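Local structure of methylxanthine N1-demethylase NdmA (6ICN) at residues 218-226 against 238-247. The protein catalyses the N1-demethylation of caffeine to theobromine and formaldehyde, the first step of caffeine degradation in Pseudomonas putida, as a Rieske non-heme iron oxygenase. Numbering follows the deposited sequence.
Sequences GQFRFVYDT and IGSFSYTCSM
Phe-222 lays its ring over Tyr-243, its partner on the antiparallel neighbour, in an offset stack with centroids 4.6 Å apart and planes 21° apart. The first torsion of Phe-222 (chi1 50°) sets CG between backbone N and carbonyl carbon, bringing the ring over the neighbouring strand, where CE2 lies 3.3 Å from Tyr-243 CD1. Flat rings suit this buried face because they overlap closely; Cys-245 sets a small sulfur obliquely beside the Phe-222 ring. Just beyond the strand, Thr-226 places its CG2 methyl over the centre of the Phe-241 ring, 3.7 Å from the centroid, and its OG1 donates to Gly-239 O at 2.8 Å.

The other face is mostly polar and more open, Val-223 being an apolar exception. Ser-240 OG donates to Asp-225 OD1 (3.0 Å), a pairing that suits residues partly in solvent. The Gln-219 amide serves both ways: OE1, 3.2 Å from the CG2 methyl of Thr-244, takes NE and NH2 of Arg-221 in the guanidinium plane, while NE2 donates to a water shared with Ser-246 OG, which also bonds to Tyr-156 N. A leucine in place of Gln-219 would probably leave the Arg-221 guanidinium freer to turn and break the water bridge.

Paired backbone bonds join strands 219-225 and 239-246 within the seven-stranded antiparallel sheet of the Rieske oxygenase catalytic domain, where Phe-241 touches the bound caffeine.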
loop_
_atom_site.group_PDB
_atom_site.type_symbol
_atom_site.label_atom_id
_atom_site.label_comp_id
_atom_site.label_asym_id
_atom_site.label_seq_id
_atom_site.Cartn_x
_atom_site.Cartn_y
_atom_site.Cartn_z
ATOM N N GLY A 218 19.998 36.105 -28.021
ATOM C CA GLY A 218 19.707 35.414 -26.775
ATOM C C GLY A 218 19.662 33.905 -26.884
ATOM O O GLY A 218 19.103 33.245 -25.993
ATOM N N GLN A 219 20.239 33.343 -27.943
ATOM C CA GLN A 219 20.282 31.909 -28.178
ATOM C C GLN A 219 21.724 31.449 -28.321
ATOM O O GLN A 219 22.559 32.163 -28.884
ATOM C CB GLN A 219 19.513 31.524 -29.445
ATOM C CG GLN A 219 18.124 32.152 -29.534
ATOM C CD GLN A 219 17.559 32.090 -30.939
ATOM O OE1 GLN A 219 18.291 31.879 -31.904
ATOM N NE2 GLN A 219 16.251 32.272 -31.058
ATOM N N PHE A 220 22.016 30.249 -27.819
ATOM C CA PHE A 220 23.234 29.551 -28.196
ATOM C C PHE A 220 22.948 28.726 -29.442
ATOM O O PHE A 220 21.974 27.963 -29.478
ATOM C CB PHE A 220 23.718 28.646 -27.058
ATOM C CG PHE A 220 24.993 29.110 -26.397
ATOM C CD1 PHE A 220 25.988 29.738 -27.134
ATOM C CD2 PHE A 220 25.212 28.886 -25.042
ATOM C CE1 PHE A 220 27.174 30.154 -26.528
ATOM C CE2 PHE A 220 26.401 29.309 -24.426
ATOM C CZ PHE A 220 27.372 29.942 -25.173
ATOM N N ARG A 221 23.792 28.870 -30.467
ATOM C CA ARG A 221 23.656 28.106 -31.699
ATOM C C ARG A 221 24.930 27.317 -31.956
ATOM O O ARG A 221 26.035 27.874 -31.885
ATOM C CB ARG A 221 23.350 29.022 -32.891
ATOM C CG ARG A 221 22.090 29.849 -32.712
ATOM C CD ARG A 221 21.634 30.448 -34.009
ATOM N NE ARG A 221 20.466 31.291 -33.802
ATOM C CZ ARG A 221 19.820 31.911 -34.782
ATOM N NH1 ARG A 221 20.234 31.772 -36.034
ATOM N NH2 ARG A 221 18.759 32.660 -34.510
ATOM N N PHE A 222 24.779 26.024 -32.244
ATOM C CA PHE A 222 25.921 25.172 -32.564
ATOM C C PHE A 222 25.431 23.910 -33.269
ATOM O O PHE A 222 24.265 23.518 -33.139
ATOM C CB PHE A 222 26.762 24.835 -31.314
ATOM C CG PHE A 222 25.964 24.323 -30.121
ATOM C CD1 PHE A 222 25.420 25.207 -29.194
ATOM C CD2 PHE A 222 25.816 22.964 -29.913
ATOM C CE1 PHE A 222 24.703 24.728 -28.085
ATOM C CE2 PHE A 222 25.102 22.468 -28.812
ATOM C CZ PHE A 222 24.541 23.352 -27.903
ATOM N N VAL A 223 26.339 23.285 -34.033
ATOM C CA VAL A 223 26.032 22.140 -34.891
ATOM C C VAL A 223 26.989 20.988 -34.590
ATOM O O VAL A 223 28.185 21.203 -34.364
ATOM C CB VAL A 223 26.097 22.537 -36.383
ATOM C CG1 VAL A 223 25.803 21.343 -37.286
ATOM C CG2 VAL A 223 25.130 23.674 -36.672
ATOM N N TYR A 224 26.464 19.759 -34.596
ATOM C CA TYR A 224 27.220 18.560 -34.225
ATOM C C TYR A 224 26.822 17.418 -35.150
ATOM O O TYR A 224 25.660 17.000 -35.159
ATOM C CB TYR A 224 26.962 18.195 -32.756
ATOM C CG TYR A 224 27.528 16.867 -32.260
ATOM C CD1 TYR A 224 28.645 16.282 -32.856
ATOM C CD2 TYR A 224 26.943 16.201 -31.180
ATOM C CE1 TYR A 224 29.156 15.070 -32.400
ATOM C CE2 TYR A 224 27.454 14.988 -30.711
ATOM C CZ TYR A 224 28.562 14.430 -31.326
ATOM O OH TYR A 224 29.085 13.231 -30.879
ATOM N N ASP A 225 27.781 16.903 -35.922
ATOM C CA ASP A 225 27.543 15.738 -36.780
ATOM C C ASP A 225 27.919 14.483 -35.999
ATOM O O ASP A 225 29.103 14.175 -35.833
ATOM C CB ASP A 225 28.335 15.852 -38.077
ATOM C CG ASP A 225 27.962 17.084 -38.871
ATOM O OD1 ASP A 225 26.745 17.319 -39.058
ATOM O OD2 ASP A 225 28.876 17.822 -39.301
ATOM N N THR A 226 26.903 13.757 -35.515
ATOM C CA THR A 226 27.132 12.558 -34.712
ATOM C C THR A 226 27.723 11.435 -35.571
ATOM O O THR A 226 27.666 11.488 -36.807
ATOM C CB THR A 226 25.826 12.093 -34.055
ATOM O OG1 THR A 226 24.883 11.694 -35.063
ATOM C CG2 THR A 226 25.229 13.214 -33.197
ATOM N N ILE A 238 19.144 10.227 -34.622
ATOM C CA ILE A 238 20.594 10.326 -34.744
ATOM C C ILE A 238 20.926 10.813 -36.148
ATOM O O ILE A 238 20.440 10.254 -37.138
ATOM C CB ILE A 238 21.277 8.979 -34.443
ATOM C CG1 ILE A 238 21.344 8.744 -32.927
ATOM C CG2 ILE A 238 22.661 8.928 -35.063
ATOM C CD1 ILE A 238 22.297 9.681 -32.199
ATOM N N GLY A 239 21.745 11.862 -36.232
ATOM C CA GLY A 239 22.132 12.414 -37.517
ATOM C C GLY A 239 22.921 13.700 -37.374
ATOM O O GLY A 239 23.710 13.842 -36.434
ATOM N N SER A 240 22.726 14.645 -38.296
ATOM C CA SER A 240 23.341 15.961 -38.170
ATOM C C SER A 240 22.489 16.833 -37.249
ATOM O O SER A 240 21.306 17.058 -37.529
ATOM C CB SER A 240 23.497 16.612 -39.541
ATOM O OG SER A 240 23.863 17.971 -39.380
ATOM N N PHE A 241 23.095 17.332 -36.166
ATOM C CA PHE A 241 22.393 18.024 -35.082
ATOM C C PHE A 241 22.594 19.534 -35.193
ATOM O O PHE A 241 23.732 20.006 -35.127
ATOM C CB PHE A 241 22.923 17.579 -33.714
ATOM C CG PHE A 241 22.452 16.223 -33.250
ATOM C CD1 PHE A 241 21.729 15.382 -34.072
ATOM C CD2 PHE A 241 22.744 15.803 -31.949
ATOM C CE1 PHE A 241 21.311 14.143 -33.615
ATOM C CE2 PHE A 241 22.326 14.563 -31.486
ATOM C CZ PHE A 241 21.608 13.734 -32.324
ATOM N N SER A 242 21.503 20.296 -35.267
ATOM C CA SER A 242 21.579 21.754 -35.221
ATOM C C SER A 242 20.813 22.267 -34.006
ATOM O O SER A 242 19.589 22.113 -33.942
ATOM C CB SER A 242 21.024 22.377 -36.503
ATOM O OG SER A 242 20.996 23.782 -36.382
ATOM N N TYR A 243 21.529 22.880 -33.058
ATOM C CA TYR A 243 20.952 23.350 -31.801
ATOM C C TYR A 243 20.689 24.847 -31.846
ATOM O O TYR A 243 21.579 25.631 -32.199
ATOM C CB TYR A 243 21.884 23.074 -30.619
ATOM C CG TYR A 243 22.149 21.627 -30.275
ATOM C CD1 TYR A 243 23.094 20.891 -30.977
ATOM C CD2 TYR A 243 21.480 21.007 -29.215
ATOM C CE1 TYR A 243 23.372 19.572 -30.648
ATOM C CE2 TYR A 243 21.754 19.685 -28.872
ATOM C CZ TYR A 243 22.700 18.977 -29.599
ATOM O OH TYR A 243 22.978 17.671 -29.289
ATOM N N THR A 244 19.495 25.246 -31.415
ATOM C CA THR A 244 19.174 26.642 -31.137
ATOM C C THR A 244 18.637 26.682 -29.717
ATOM O O THR A 244 17.521 26.210 -29.464
ATOM C CB THR A 244 18.140 27.194 -32.114
ATOM O OG1 THR A 244 18.587 26.977 -33.453
ATOM C CG2 THR A 244 17.930 28.674 -31.865
ATOM N N CYS A 245 19.426 27.208 -28.792
ATOM C CA CYS A 245 19.113 27.110 -27.366
ATOM C C CYS A 245 18.734 28.490 -26.854
ATOM O O CYS A 245 19.608 29.322 -26.599
ATOM C CB CYS A 245 20.295 26.543 -26.589
ATOM S SG CYS A 245 20.883 24.934 -27.192
ATOM N N SER A 246 17.431 28.731 -26.705
ATOM C CA SER A 246 16.948 29.992 -26.136
ATOM C C SER A 246 17.294 30.048 -24.652
ATOM O O SER A 246 16.782 29.256 -23.856
ATOM C CB SER A 246 15.443 30.129 -26.348
ATOM O OG SER A 246 15.126 30.191 -27.729
ATOM N N MET A 247 18.165 30.977 -24.268
ATOM C CA MET A 247 18.624 31.024 -22.873
ATOM C C MET A 247 17.485 31.416 -21.964
ATOM O O MET A 247 16.687 32.287 -22.324
ATOM C CB MET A 247 19.802 31.996 -22.705
ATOM C CG MET A 247 21.040 31.534 -23.465
ATOM S SD MET A 247 21.785 30.069 -22.675
ATOM C CE MET A 247 22.465 30.817 -21.226
HETATM O O HOH W 1 16.514 34.054 -24.422
HETATM O O HOH W 2 14.735 32.986 -28.574
#